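Local coordinates for sensor protein (Pseudomonas syringae pv. tomato, PDB 2R8R) that probably acts as a membrane-bound histidine kinase that autophosphorylates with ATP in a two-component system, this chain being its N-terminal KdpD sensor domain, at residues L57-T65 with E73-L81; L89-N97 with T104-E112. All blocks are in the same frame, centred on the assembly; numbering follows the deposited sequence.

From the N terminus, the chain first passes through the probable P-loop region and the strand 37-39, then reaches contact 1, where residues 57-65 meet 73-81 and close the beta hairpin of strands 63-67 and 70-74. Helix 77-83 leads out of that hairpin to strand 87-90, and contact 2 follows in series: residues 89-97 meet 104-112, closing the connection between strand 87-90 and helix 106-115. Neither contact encloses the other. They touch in space, for Glu-74 of contact 1 reaches His-95 and Arg-106 of contact 2, and Met-75 packs on Asp-109. The hairpin is thereby tied to the parallel sheet's crossover helix.

Contact 1: residues L57-T65 with E73-L81; sequences LPQQPLLRT and EEMDLDALL
Leu-63 and Glu-74 form an antiparallel hydrogen-bonded pair, with Leu-63 N to Glu-74 O at 2.7 Å and Glu-74 N to Leu-63 O at 2.9 Å. Arg-64 and Glu-73 make the adjoining non-hydrogen-bonded pair. Their side chains run side by side in the same direction to a salt bridge, Arg-64 NH2 to Glu-73 OE2 at 3.2 Å; guanidinium and carboxylate planes stand at 90°, and Glu-73 CG lies over one guanidinium face. Leu-62 lays CD1 against Glu-73 CB at 3.7 Å. Leu-63 crosses Asp-76 at about a right angle, CD2 near its carboxyl carbon.

Beyond the strands the segments are joined by water. One water accepts the Asp-76 N-H and lies 2.9 Å from Gln-60 O; another accepts from Gln-60 NE2 and donates to Pro-61 O and Asp-76 OD2. Asp-76 also N-caps the helix, its OD1 met from above the carboxylate plane by Ala-79 N at 3.3 Å. Gln-60 packs CG on Leu-80 CD2 at 3.6 Å, and the bend at chi2 (72°) turns its amide against Ala-79 CB, NE2 nearest.

This hairpin runs directly into helix 77-83; Gln-60 and Leu-80 both rest on Met-38 of strand 37-39, while Met-75 and Leu-77 face helix 106-115.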
ATOM      1  N   LEU A  57     -17.110  -3.683   4.021  1.00 21.65           N
ATOM      2  CA  LEU A  57     -16.303  -4.877   3.960  1.00 21.45           C
ATOM      3  C   LEU A  57     -16.043  -5.386   5.374  1.00 21.99           C
ATOM      4  O   LEU A  57     -15.891  -4.580   6.301  1.00 22.71           O
ATOM      5  CB  LEU A  57     -14.954  -4.577   3.283  1.00 22.01           C
ATOM      6  CG  LEU A  57     -14.966  -4.186   1.805  1.00 20.02           C
ATOM      7  CD1 LEU A  57     -13.621  -3.572   1.388  1.00 18.05           C
ATOM      8  CD2 LEU A  57     -15.335  -5.368   0.932  1.00 16.86           C
ATOM      9  N   PRO A  58     -15.994  -6.721   5.559  1.00 21.89           N
ATOM     10  CA  PRO A  58     -15.570  -7.219   6.849  1.00 21.76           C
ATOM     11  C   PRO A  58     -14.162  -6.709   7.181  1.00 22.48           C
ATOM     12  O   PRO A  58     -13.308  -6.565   6.277  1.00 21.50           O
ATOM     13  CB  PRO A  58     -15.568  -8.735   6.647  1.00 21.88           C
ATOM     14  CG  PRO A  58     -16.545  -8.949   5.520  1.00 21.97           C
ATOM     15  CD  PRO A  58     -16.291  -7.823   4.621  1.00 21.56           C
ATOM     16  N   GLN A  59     -13.929  -6.458   8.472  1.00 22.90           N
ATOM     17  CA  GLN A  59     -12.683  -5.851   8.930  1.00 23.28           C
ATOM     18  C   GLN A  59     -12.112  -6.598  10.113  1.00 23.20           C
ATOM     19  O   GLN A  59     -12.852  -6.954  11.040  1.00 23.10           O
ATOM     20  CB  GLN A  59     -12.945  -4.413   9.301  1.00 23.45           C
ATOM     21  CG  GLN A  59     -13.270  -3.527   8.094  1.00 23.89           C
ATOM     22  CD  GLN A  59     -13.855  -2.220   8.533  1.00 26.21           C
ATOM     23  OE1 GLN A  59     -13.342  -1.595   9.438  1.00 26.90           O
ATOM     24  NE2 GLN A  59     -14.923  -1.798   7.898  1.00 28.94           N
ATOM     25  N   GLN A  60     -10.794  -6.844  10.076  1.00 23.00           N
ATOM     26  CA  GLN A  60     -10.114  -7.518  11.179  1.00 22.33           C
ATOM     27  C   GLN A  60      -9.501  -6.486  12.118  1.00 22.29           C
ATOM     28  O   GLN A  60      -8.614  -5.774  11.717  1.00 21.69           O
ATOM     29  CB  GLN A  60      -9.045  -8.433  10.623  1.00 22.31           C
ATOM     30  CG  GLN A  60      -8.302  -9.268  11.652  1.00 22.15           C
ATOM     31  CD  GLN A  60      -9.152 -10.377  12.236  1.00 25.34           C
ATOM     32  OE1 GLN A  60      -9.683 -11.227  11.506  1.00 25.02           O
ATOM     33  NE2 GLN A  60      -9.295 -10.375  13.585  1.00 27.52           N
ATOM     34  N   PRO A  61      -9.971  -6.386  13.375  1.00 22.48           N
ATOM     35  CA  PRO A  61      -9.342  -5.378  14.234  1.00 23.30           C
ATOM     36  C   PRO A  61      -7.793  -5.384  14.222  1.00 24.14           C
ATOM     37  O   PRO A  61      -7.154  -6.425  14.255  1.00 24.27           O
ATOM     38  CB  PRO A  61      -9.900  -5.700  15.623  1.00 22.62           C
ATOM     39  CG  PRO A  61     -11.247  -6.216  15.335  1.00 22.78           C
ATOM     40  CD  PRO A  61     -11.067  -7.069  14.065  1.00 22.88           C
ATOM     41  N   LEU A  62      -7.205  -4.210  14.161  1.00 25.55           N
ATOM     42  CA  LEU A  62      -5.759  -4.078  14.257  1.00 26.29           C
ATOM     43  C   LEU A  62      -5.246  -4.363  15.674  1.00 27.64           C
ATOM     44  O   LEU A  62      -5.978  -4.260  16.671  1.00 26.97           O
ATOM     45  CB  LEU A  62      -5.328  -2.665  13.830  1.00 25.55           C
ATOM     46  CG  LEU A  62      -5.711  -2.243  12.408  1.00 25.57           C
ATOM     47  CD1 LEU A  62      -5.563  -0.703  12.273  1.00 24.37           C
ATOM     48  CD2 LEU A  62      -4.920  -2.996  11.288  1.00 20.41           C
ATOM     49  N   LEU A  63      -3.964  -4.699  15.749  1.00 29.56           N
ATOM     50  CA  LEU A  63      -3.256  -4.727  17.033  1.00 30.82           C
ATOM     51  C   LEU A  63      -2.660  -3.358  17.331  1.00 32.13           C
ATOM     52  O   LEU A  63      -1.889  -2.832  16.546  1.00 32.15           O
ATOM     53  CB  LEU A  63      -2.125  -5.764  17.005  1.00 31.10           C
ATOM     54  CG  LEU A  63      -2.448  -7.238  16.715  1.00 30.36           C
ATOM     55  CD1 LEU A  63      -1.165  -8.001  16.413  1.00 29.04           C
ATOM     56  CD2 LEU A  63      -3.208  -7.859  17.879  1.00 29.17           C
ATOM     57  N   ARG A  64      -3.004  -2.804  18.487  1.00 33.98           N
ATOM     58  CA  ARG A  64      -2.364  -1.597  18.997  1.00 35.34           C
ATOM     59  C   ARG A  64      -1.243  -1.888  19.988  1.00 34.77           C
ATOM     60  O   ARG A  64      -1.447  -2.627  20.936  1.00 35.50           O
ATOM     61  CB  ARG A  64      -3.417  -0.689  19.638  1.00 35.62           C
ATOM     62  CG  ARG A  64      -4.093   0.170  18.573  1.00 37.89           C
ATOM     63  CD  ARG A  64      -5.513   0.605  18.908  1.00 38.54           C
ATOM     64  NE  ARG A  64      -6.161   1.019  17.662  1.00 41.95           N
ATOM     65  CZ  ARG A  64      -6.791   0.206  16.812  1.00 42.28           C
ATOM     66  NH1 ARG A  64      -6.901  -1.103  17.065  1.00 44.42           N
ATOM     67  NH2 ARG A  64      -7.325   0.713  15.704  1.00 40.96           N
ATOM     68  N   THR A  65      -0.052  -1.332  19.739  1.00 34.28           N
ATOM     69  CA  THR A  65       0.999  -1.264  20.742  1.00 33.64           C
ATOM     70  C   THR A  65       1.314   0.199  21.075  1.00 33.14           C
ATOM     71  O   THR A  65       0.831   1.112  20.405  1.00 33.59           O
ATOM     72  CB  THR A  65       2.282  -2.014  20.323  1.00 33.69           C
ATOM     73  OG1 THR A  65       2.742  -1.562  19.042  1.00 33.14           O
ATOM     74  CG2 THR A  65       2.021  -3.516  20.296  1.00 32.91           C
ATOM     75  N   GLU A  73      -0.214   0.605  15.121  1.00 30.66           N
ATOM     76  CA  GLU A  73      -1.257  -0.355  14.707  1.00 30.39           C
ATOM     77  C   GLU A  73      -0.644  -1.317  13.698  1.00 29.18           C
ATOM     78  O   GLU A  73       0.075  -0.895  12.797  1.00 29.97           O
ATOM     79  CB  GLU A  73      -2.439   0.349  14.037  1.00 30.51           C
ATOM     80  CG  GLU A  73      -3.123   1.440  14.847  1.00 31.53           C
ATOM     81  CD  GLU A  73      -4.006   2.307  13.979  1.00 33.36           C
ATOM     82  OE1 GLU A  73      -3.587   2.653  12.844  1.00 37.03           O
ATOM     83  OE2 GLU A  73      -5.146   2.635  14.398  1.00 38.51           O
ATOM     84  N   GLU A  74      -0.886  -2.611  13.872  1.00 27.90           N
ATOM     85  CA  GLU A  74      -0.515  -3.602  12.883  1.00 26.73           C
ATOM     86  C   GLU A  74      -1.701  -4.489  12.591  1.00 26.01           C
ATOM     87  O   GLU A  74      -2.575  -4.686  13.430  1.00 25.22           O
ATOM     88  CB  GLU A  74       0.588  -4.550  13.395  1.00 26.57           C
ATOM     89  CG  GLU A  74       2.022  -4.174  13.177  1.00 26.27           C
ATOM     90  CD  GLU A  74       2.294  -3.463  11.905  1.00 25.05           C
ATOM     91  OE1 GLU A  74       1.735  -3.874  10.868  1.00 29.29           O
ATOM     92  OE2 GLU A  74       3.099  -2.513  11.940  1.00 22.04           O
HETATM   93  N   MSE A  75      -1.672  -5.047  11.390  1.00 25.37           N
HETATM   94  CA  MSE A  75      -2.499  -6.137  11.005  1.00 25.59           C
HETATM   95  C   MSE A  75      -2.354  -7.296  12.014  1.00 24.15           C
HETATM   96  O   MSE A  75      -1.225  -7.642  12.469  1.00 22.99           O
HETATM   97  CB  MSE A  75      -2.058  -6.585   9.638  1.00 25.36           C
HETATM   98  CG  MSE A  75      -2.832  -7.673   9.073  1.00 27.08           C
HETATM   99 SE   MSE A  75      -2.037  -8.283   7.411  0.65 30.03          SE
HETATM  100  CE  MSE A  75      -0.346  -8.814   8.029  1.00 28.70           C
ATOM    101  N   ASP A  76      -3.507  -7.855  12.379  1.00 22.19           N
ATOM    102  CA  ASP A  76      -3.550  -8.992  13.255  1.00 20.97           C
ATOM    103  C   ASP A  76      -3.388 -10.271  12.445  1.00 20.02           C
ATOM    104  O   ASP A  76      -4.335 -10.974  12.165  1.00 20.36           O
ATOM    105  CB  ASP A  76      -4.839  -8.991  14.050  1.00 20.64           C
ATOM    106  CG  ASP A  76      -4.832  -9.988  15.167  1.00 19.99           C
ATOM    107  OD1 ASP A  76      -3.875 -10.775  15.298  1.00 20.84           O
ATOM    108  OD2 ASP A  76      -5.789  -9.965  15.944  1.00 18.89           O
ATOM    109  N   LEU A  77      -2.144 -10.566  12.106  1.00 19.52           N
ATOM    110  CA  LEU A  77      -1.775 -11.682  11.258  1.00 19.28           C
ATOM    111  C   LEU A  77      -2.280 -13.030  11.809  1.00 19.90           C
ATOM    112  O   LEU A  77      -2.832 -13.858  11.069  1.00 20.18           O
ATOM    113  CB  LEU A  77      -0.248 -11.701  11.130  1.00 19.19           C
ATOM    114  CG  LEU A  77       0.426 -12.767  10.249  1.00 19.71           C
ATOM    115  CD1 LEU A  77      -0.096 -12.711   8.792  1.00 19.70           C
ATOM    116  CD2 LEU A  77       1.983 -12.600  10.322  1.00 18.62           C
ATOM    117  N   ASP A  78      -2.064 -13.229  13.103  1.00 19.50           N
ATOM    118  CA  ASP A  78      -2.474 -14.423  13.810  1.00 20.14           C
ATOM    119  C   ASP A  78      -3.969 -14.644  13.708  1.00 19.41           C
ATOM    120  O   ASP A  78      -4.383 -15.717  13.455  1.00 19.99           O
ATOM    121  CB  ASP A  78      -2.110 -14.327  15.301  1.00 20.60           C
ATOM    122  CG  ASP A  78      -0.634 -14.522  15.562  1.00 22.38           C
ATOM    123  OD1 ASP A  78       0.149 -14.330  14.614  1.00 26.62           O
ATOM    124  OD2 ASP A  78      -0.253 -14.865  16.718  1.00 27.46           O
ATOM    125  N   ALA A  79      -4.777 -13.616  13.900  1.00 19.38           N
ATOM    126  CA  ALA A  79      -6.217 -13.767  13.750  1.00 18.75           C
ATOM    127  C   ALA A  79      -6.610 -14.058  12.303  1.00 18.87           C
ATOM    128  O   ALA A  79      -7.554 -14.821  12.074  1.00 18.92           O
ATOM    129  CB  ALA A  79      -6.956 -12.537  14.282  1.00 17.95           C
ATOM    130  N   LEU A  80      -5.905 -13.458  11.331  1.00 18.67           N
ATOM    131  CA  LEU A  80      -6.225 -13.667   9.922  1.00 18.17           C
ATOM    132  C   LEU A  80      -5.925 -15.108   9.515  1.00 19.16           C
ATOM    133  O   LEU A  80      -6.658 -15.703   8.733  1.00 19.48           O
ATOM    134  CB  LEU A  80      -5.472 -12.665   9.003  1.00 17.99           C
ATOM    135  CG  LEU A  80      -5.878 -11.179   9.108  1.00 16.95           C
ATOM    136  CD1 LEU A  80      -4.821 -10.267   8.495  1.00 16.09           C
ATOM    137  CD2 LEU A  80      -7.277 -10.901   8.576  1.00 14.12           C
ATOM    138  N   LEU A  81      -4.847 -15.670  10.038  1.00 20.42           N
ATOM    139  CA  LEU A  81      -4.453 -17.031   9.691  1.00 21.30           C
ATOM    140  C   LEU A  81      -5.446 -18.000  10.293  1.00 22.28           C
ATOM    141  O   LEU A  81      -5.775 -19.014   9.679  1.00 22.44           O
ATOM    142  CB  LEU A  81      -3.036 -17.359  10.161  1.00 20.35           C
ATOM    143  CG  LEU A  81      -1.908 -16.698   9.375  1.00 21.43           C
ATOM    144  CD1 LEU A  81      -0.601 -16.713  10.181  1.00 20.49           C
ATOM    145  CD2 LEU A  81      -1.703 -17.355   7.992  1.00 18.27           C
TER
HETATM  146  O   HOH W   1      -5.983  -6.862  11.208  1.00 21.95           O
HETATM  147  O   HOH W   2      -7.865  -8.765  15.395  1.00 27.13           O

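Contact 2: residues L89-N97 with T104-E112; sequences LVDELAHTN and TKRWQDIQE
Arg-106, in the first turn of its helix, spreads its guanidinium flat on the ring of His-95, centres 3.7 Å apart and planes at 24°. His-95 CD2 sits over the guanidinium, and NH2 over the ring is offset toward the rim. The side chain leaves the helix with CG anti to the backbone N (chi1 -178°), bringing CD alongside Val-90 CG1 at 3.6 Å; the bend at chi3 turns the guanidinium, whose NH1 hydrogen-bonds to Asp-91 O at 2.8 Å, above the carbonyl plane. NH1 also donates to a water held by Glu-92 OE1. Glu-74 binds the stacked pair from outside, bridging Arg-106 NH2 and His-95 NE2, an arrangement that would probably fix the rotation of both groups.

The segments belong to a beta-alpha-beta unit of the P-loop NTPase fold: Asp-91, its side chain hydrogen-bonded to Thr-123 and touching the probable Walker A region, directly follows strand 87-90, and a type I turn, Glu-92 to His-95, leads on toward the helix.

Asn-97 N bonds to Thr-104 O at 2.9 Å, while its ND2 donates weakly to Asp-109 OD2 and also to His-103 O; Asp-109 OD1 in turn accepts from His-103. Leu-93 brings CD1 to Ile-110 CD1 at 3.6 Å, at about a right angle, beside Trp-107 CB. Lys-105 curls back until NZ bonds to Ala-94 O at 2.8 Å and Thr-96 OG1 at 2.9 Å, with Thr-147 O as a further acceptor.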
ATOM      1  N   LEU A  89      -7.156  -7.850   2.367  1.00 14.74           N
ATOM      2  CA  LEU A  89      -6.719  -6.546   1.889  1.00 14.73           C
ATOM      3  C   LEU A  89      -5.680  -5.951   2.827  1.00 14.39           C
ATOM      4  O   LEU A  89      -5.907  -5.833   4.056  1.00 15.28           O
ATOM      5  CB  LEU A  89      -7.904  -5.586   1.766  1.00 14.65           C
ATOM      6  CG  LEU A  89      -9.114  -6.181   1.060  1.00 14.72           C
ATOM      7  CD1 LEU A  89     -10.158  -5.072   0.935  1.00 13.75           C
ATOM      8  CD2 LEU A  89      -8.726  -6.788  -0.280  1.00 11.81           C
ATOM      9  N   VAL A  90      -4.536  -5.616   2.243  1.00 13.94           N
ATOM     10  CA  VAL A  90      -3.334  -5.172   2.992  1.00 13.50           C
ATOM     11  C   VAL A  90      -2.681  -3.957   2.300  1.00 14.01           C
ATOM     12  O   VAL A  90      -1.969  -4.113   1.303  1.00 13.56           O
ATOM     13  CB  VAL A  90      -2.295  -6.306   3.117  1.00 13.66           C
ATOM     14  CG1 VAL A  90      -1.021  -5.823   3.910  1.00 12.26           C
ATOM     15  CG2 VAL A  90      -2.925  -7.569   3.755  1.00 12.40           C
ATOM     16  N   ASP A  91      -2.977  -2.750   2.804  1.00 14.22           N
ATOM     17  CA  ASP A  91      -2.306  -1.532   2.353  1.00 15.22           C
ATOM     18  C   ASP A  91      -0.822  -1.560   2.685  1.00 15.50           C
ATOM     19  O   ASP A  91      -0.416  -2.161   3.669  1.00 15.84           O
ATOM     20  CB  ASP A  91      -2.971  -0.271   2.940  1.00 15.12           C
ATOM     21  CG  ASP A  91      -3.871   0.431   1.932  1.00 19.23           C
ATOM     22  OD1 ASP A  91      -3.437   0.613   0.764  1.00 21.44           O
ATOM     23  OD2 ASP A  91      -4.998   0.821   2.307  1.00 21.55           O
ATOM     24  N   GLU A  92      -0.015  -0.960   1.819  1.00 15.89           N
ATOM     25  CA  GLU A  92       1.374  -0.648   2.120  1.00 16.39           C
ATOM     26  C   GLU A  92       2.340  -1.828   2.232  1.00 15.82           C
ATOM     27  O   GLU A  92       2.807  -2.173   3.319  1.00 15.71           O
ATOM     28  CB  GLU A  92       1.449   0.306   3.319  1.00 16.00           C
ATOM     29  CG  GLU A  92       0.803   1.644   2.909  1.00 17.96           C
ATOM     30  CD  GLU A  92       0.726   2.721   3.990  1.00 20.09           C
ATOM     31  OE1 GLU A  92       1.372   2.576   5.077  1.00 26.34           O
ATOM     32  OE2 GLU A  92       0.005   3.728   3.710  1.00 24.81           O
ATOM     33  N   LEU A  93       2.658  -2.381   1.061  1.00 14.77           N
ATOM     34  CA  LEU A  93       3.445  -3.597   0.892  1.00 14.93           C
ATOM     35  C   LEU A  93       4.889  -3.474   1.445  1.00 15.52           C
ATOM     36  O   LEU A  93       5.472  -4.475   1.913  1.00 16.25           O
ATOM     37  CB  LEU A  93       3.481  -3.926  -0.619  1.00 14.16           C
ATOM     38  CG  LEU A  93       4.279  -5.098  -1.191  1.00 14.17           C
ATOM     39  CD1 LEU A  93       3.902  -6.476  -0.565  1.00 12.68           C
ATOM     40  CD2 LEU A  93       4.106  -5.111  -2.697  1.00 13.45           C
ATOM     41  N   ALA A  94       5.452  -2.269   1.345  1.00 15.19           N
ATOM     42  CA  ALA A  94       6.783  -1.902   1.892  1.00 15.52           C
ATOM     43  C   ALA A  94       6.859  -1.546   3.398  1.00 15.41           C
ATOM     44  O   ALA A  94       7.932  -1.312   3.906  1.00 16.26           O
ATOM     45  CB  ALA A  94       7.387  -0.753   1.075  1.00 15.01           C
ATOM     46  N   HIS A  95       5.741  -1.526   4.098  1.00 15.31           N
ATOM     47  CA  HIS A  95       5.716  -1.248   5.524  1.00 15.94           C
ATOM     48  C   HIS A  95       6.669  -2.083   6.378  1.00 17.00           C
ATOM     49  O   HIS A  95       6.757  -3.325   6.265  1.00 17.39           O
ATOM     50  CB  HIS A  95       4.285  -1.431   6.004  1.00 15.85           C
ATOM     51  CG  HIS A  95       4.043  -1.099   7.444  1.00 14.94           C
ATOM     52  ND1 HIS A  95       3.842   0.191   7.892  1.00 16.75           N
ATOM     53  CD2 HIS A  95       3.839  -1.899   8.513  1.00 13.74           C
ATOM     54  CE1 HIS A  95       3.567   0.167   9.187  1.00 13.43           C
ATOM     55  NE2 HIS A  95       3.569  -1.089   9.585  1.00 16.00           N
ATOM     56  N   THR A  96       7.377  -1.384   7.250  1.00 18.06           N
ATOM     57  CA  THR A  96       8.206  -1.998   8.284  1.00 18.19           C
ATOM     58  C   THR A  96       7.344  -2.084   9.535  1.00 18.61           C
ATOM     59  O   THR A  96       6.833  -1.069   9.991  1.00 19.40           O
ATOM     60  CB  THR A  96       9.488  -1.158   8.523  1.00 18.52           C
ATOM     61  OG1 THR A  96      10.316  -1.256   7.358  1.00 18.34           O
ATOM     62  CG2 THR A  96      10.300  -1.654   9.737  1.00 17.88           C
ATOM     63  N   ASN A  97       7.142  -3.299  10.047  1.00 18.52           N
ATOM     64  CA  ASN A  97       6.205  -3.543  11.138  1.00 18.08           C
ATOM     65  C   ASN A  97       6.650  -2.947  12.482  1.00 18.01           C
ATOM     66  O   ASN A  97       7.813  -2.726  12.711  1.00 18.13           O
ATOM     67  CB  ASN A  97       5.966  -5.053  11.333  1.00 18.52           C
ATOM     68  CG  ASN A  97       5.257  -5.706  10.160  1.00 18.64           C
ATOM     69  OD1 ASN A  97       4.592  -5.044   9.374  1.00 21.12           O
ATOM     70  ND2 ASN A  97       5.397  -7.020  10.047  1.00 17.01           N
ATOM     71  N   THR A 104       9.854  -8.649  10.529  1.00 17.75           N
ATOM     72  CA  THR A 104      10.387  -7.311  10.301  1.00 17.72           C
ATOM     73  C   THR A 104       9.489  -6.478   9.384  1.00 17.61           C
ATOM     74  O   THR A 104       9.212  -5.297   9.660  1.00 17.87           O
ATOM     75  CB  THR A 104      11.811  -7.432   9.711  1.00 17.78           C
ATOM     76  OG1 THR A 104      12.639  -8.121  10.669  1.00 18.15           O
ATOM     77  CG2 THR A 104      12.444  -6.036   9.411  1.00 18.39           C
ATOM     78  N   LYS A 105       9.013  -7.112   8.313  1.00 16.99           N
ATOM     79  CA  LYS A 105       8.368  -6.434   7.215  1.00 15.73           C
ATOM     80  C   LYS A 105       6.971  -6.972   6.999  1.00 15.64           C
ATOM     81  O   LYS A 105       6.711  -8.170   7.141  1.00 15.85           O
ATOM     82  CB  LYS A 105       9.180  -6.634   5.928  1.00 15.27           C
ATOM     83  CG  LYS A 105      10.559  -6.004   5.885  1.00 16.14           C
ATOM     84  CD  LYS A 105      10.637  -4.474   6.023  1.00 16.37           C
ATOM     85  CE  LYS A 105      10.140  -3.736   4.779  1.00 19.83           C
ATOM     86  NZ  LYS A 105      10.419  -2.234   4.671  1.00 18.40           N
ATOM     87  N   ARG A 106       6.069  -6.089   6.597  1.00 16.03           N
ATOM     88  CA  ARG A 106       4.709  -6.490   6.230  1.00 15.30           C
ATOM     89  C   ARG A 106       4.643  -7.394   4.998  1.00 15.54           C
ATOM     90  O   ARG A 106       3.764  -8.206   4.929  1.00 14.99           O
ATOM     91  CB  ARG A 106       3.846  -5.272   6.041  1.00 15.47           C
ATOM     92  CG  ARG A 106       2.400  -5.558   5.711  1.00 15.22           C
ATOM     93  CD  ARG A 106       1.624  -4.243   5.690  1.00 14.96           C
ATOM     94  NE  ARG A 106       1.372  -3.763   7.043  1.00 12.23           N
ATOM     95  CZ  ARG A 106       0.816  -2.591   7.328  1.00 13.85           C
ATOM     96  NH1 ARG A 106       0.451  -1.758   6.343  1.00 11.83           N
ATOM     97  NH2 ARG A 106       0.611  -2.251   8.610  1.00 12.41           N
ATOM     98  N   TRP A 107       5.582  -7.269   4.049  1.00 16.15           N
ATOM     99  CA  TRP A 107       5.649  -8.193   2.925  1.00 16.08           C
ATOM    100  C   TRP A 107       5.804  -9.647   3.383  1.00 15.93           C
ATOM    101  O   TRP A 107       5.215 -10.519   2.780  1.00 14.69           O
ATOM    102  CB  TRP A 107       6.683  -7.799   1.859  1.00 16.72           C
ATOM    103  CG  TRP A 107       8.166  -7.898   2.191  1.00 18.03           C
ATOM    104  CD1 TRP A 107       9.003  -6.857   2.461  1.00 18.31           C
ATOM    105  CD2 TRP A 107       8.985  -9.082   2.202  1.00 18.87           C
ATOM    106  NE1 TRP A 107      10.287  -7.317   2.655  1.00 19.74           N
ATOM    107  CE2 TRP A 107      10.302  -8.678   2.527  1.00 20.36           C
ATOM    108  CE3 TRP A 107       8.733 -10.444   1.980  1.00 18.94           C
ATOM    109  CZ2 TRP A 107      11.361  -9.586   2.639  1.00 18.26           C
ATOM    110  CZ3 TRP A 107       9.783 -11.345   2.094  1.00 19.34           C
ATOM    111  CH2 TRP A 107      11.074 -10.912   2.425  1.00 18.30           C
ATOM    112  N   GLN A 108       6.528  -9.885   4.477  1.00 15.77           N
ATOM    113  CA  GLN A 108       6.619 -11.229   5.071  1.00 15.60           C
ATOM    114  C   GLN A 108       5.311 -11.716   5.659  1.00 14.47           C
ATOM    115  O   GLN A 108       5.008 -12.893   5.577  1.00 14.96           O
ATOM    116  CB  GLN A 108       7.672 -11.273   6.173  1.00 15.83           C
ATOM    117  CG  GLN A 108       9.050 -11.052   5.708  1.00 15.73           C
ATOM    118  CD  GLN A 108      10.007 -10.891   6.871  1.00 17.11           C
ATOM    119  OE1 GLN A 108      10.387  -9.780   7.182  1.00 15.92           O
ATOM    120  NE2 GLN A 108      10.364 -12.010   7.551  1.00 20.31           N
ATOM    121  N   ASP A 109       4.565 -10.826   6.301  1.00 14.04           N
ATOM    122  CA  ASP A 109       3.209 -11.115   6.735  1.00 14.39           C
ATOM    123  C   ASP A 109       2.352 -11.614   5.568  1.00 14.39           C
ATOM    124  O   ASP A 109       1.637 -12.599   5.666  1.00 14.97           O
ATOM    125  CB  ASP A 109       2.522  -9.859   7.288  1.00 14.88           C
ATOM    126  CG  ASP A 109       3.126  -9.334   8.611  1.00 16.62           C
ATOM    127  OD1 ASP A 109       4.052  -9.962   9.211  1.00 16.71           O
ATOM    128  OD2 ASP A 109       2.619  -8.276   9.045  1.00 12.79           O
ATOM    129  N   ILE A 110       2.435 -10.890   4.458  1.00 14.74           N
ATOM    130  CA  ILE A 110       1.771 -11.234   3.228  1.00 13.94           C
ATOM    131  C   ILE A 110       2.214 -12.583   2.675  1.00 14.08           C
ATOM    132  O   ILE A 110       1.385 -13.386   2.268  1.00 14.69           O
ATOM    133  CB  ILE A 110       1.961 -10.100   2.156  1.00 13.36           C
ATOM    134  CG1 ILE A 110       1.106  -8.886   2.557  1.00 13.34           C
ATOM    135  CG2 ILE A 110       1.625 -10.622   0.796  1.00 10.20           C
ATOM    136  CD1 ILE A 110       1.424  -7.579   1.859  1.00 13.91           C
ATOM    137  N   GLN A 111       3.509 -12.849   2.657  1.00 14.83           N
ATOM    138  CA  GLN A 111       3.968 -14.125   2.123  1.00 15.91           C
ATOM    139  C   GLN A 111       3.365 -15.251   2.949  1.00 14.52           C
ATOM    140  O   GLN A 111       2.990 -16.253   2.399  1.00 14.98           O
ATOM    141  CB  GLN A 111       5.520 -14.254   2.074  1.00 16.68           C
ATOM    142  CG  GLN A 111       6.310 -13.306   1.165  1.00 20.04           C
ATOM    143  CD  GLN A 111       5.902 -13.365  -0.287  1.00 26.56           C
ATOM    144  OE1 GLN A 111       5.742 -14.447  -0.855  1.00 31.83           O
ATOM    145  NE2 GLN A 111       5.751 -12.193  -0.916  1.00 31.03           N
ATOM    146  N   GLU A 112       3.266 -15.069   4.263  1.00 14.59           N
ATOM    147  CA  GLU A 112       2.692 -16.076   5.166  1.00 14.69           C
ATOM    148  C   GLU A 112       1.217 -16.363   4.914  1.00 14.22           C
ATOM    149  O   GLU A 112       0.786 -17.505   4.976  1.00 14.25           O
ATOM    150  CB  GLU A 112       2.855 -15.696   6.653  1.00 14.26           C
ATOM    151  CG  GLU A 112       2.656 -16.884   7.561  1.00 13.81           C
ATOM    152  CD  GLU A 112       2.889 -16.631   9.025  1.00 15.99           C
ATOM    153  OE1 GLU A 112       2.889 -15.462   9.459  1.00 18.87           O
ATOM    154  OE2 GLU A 112       3.061 -17.646   9.763  1.00 17.26           O
TER
HETATM  155  O   HOH W   3      -0.239   0.883   7.004  1.00 20.15           O
HETATM  156  O   HOH W   4       6.988  -4.725   3.967  1.00 14.61           O
HETATM  157  O   HOH W   5      10.154  -4.148  12.224  1.00 40.00           O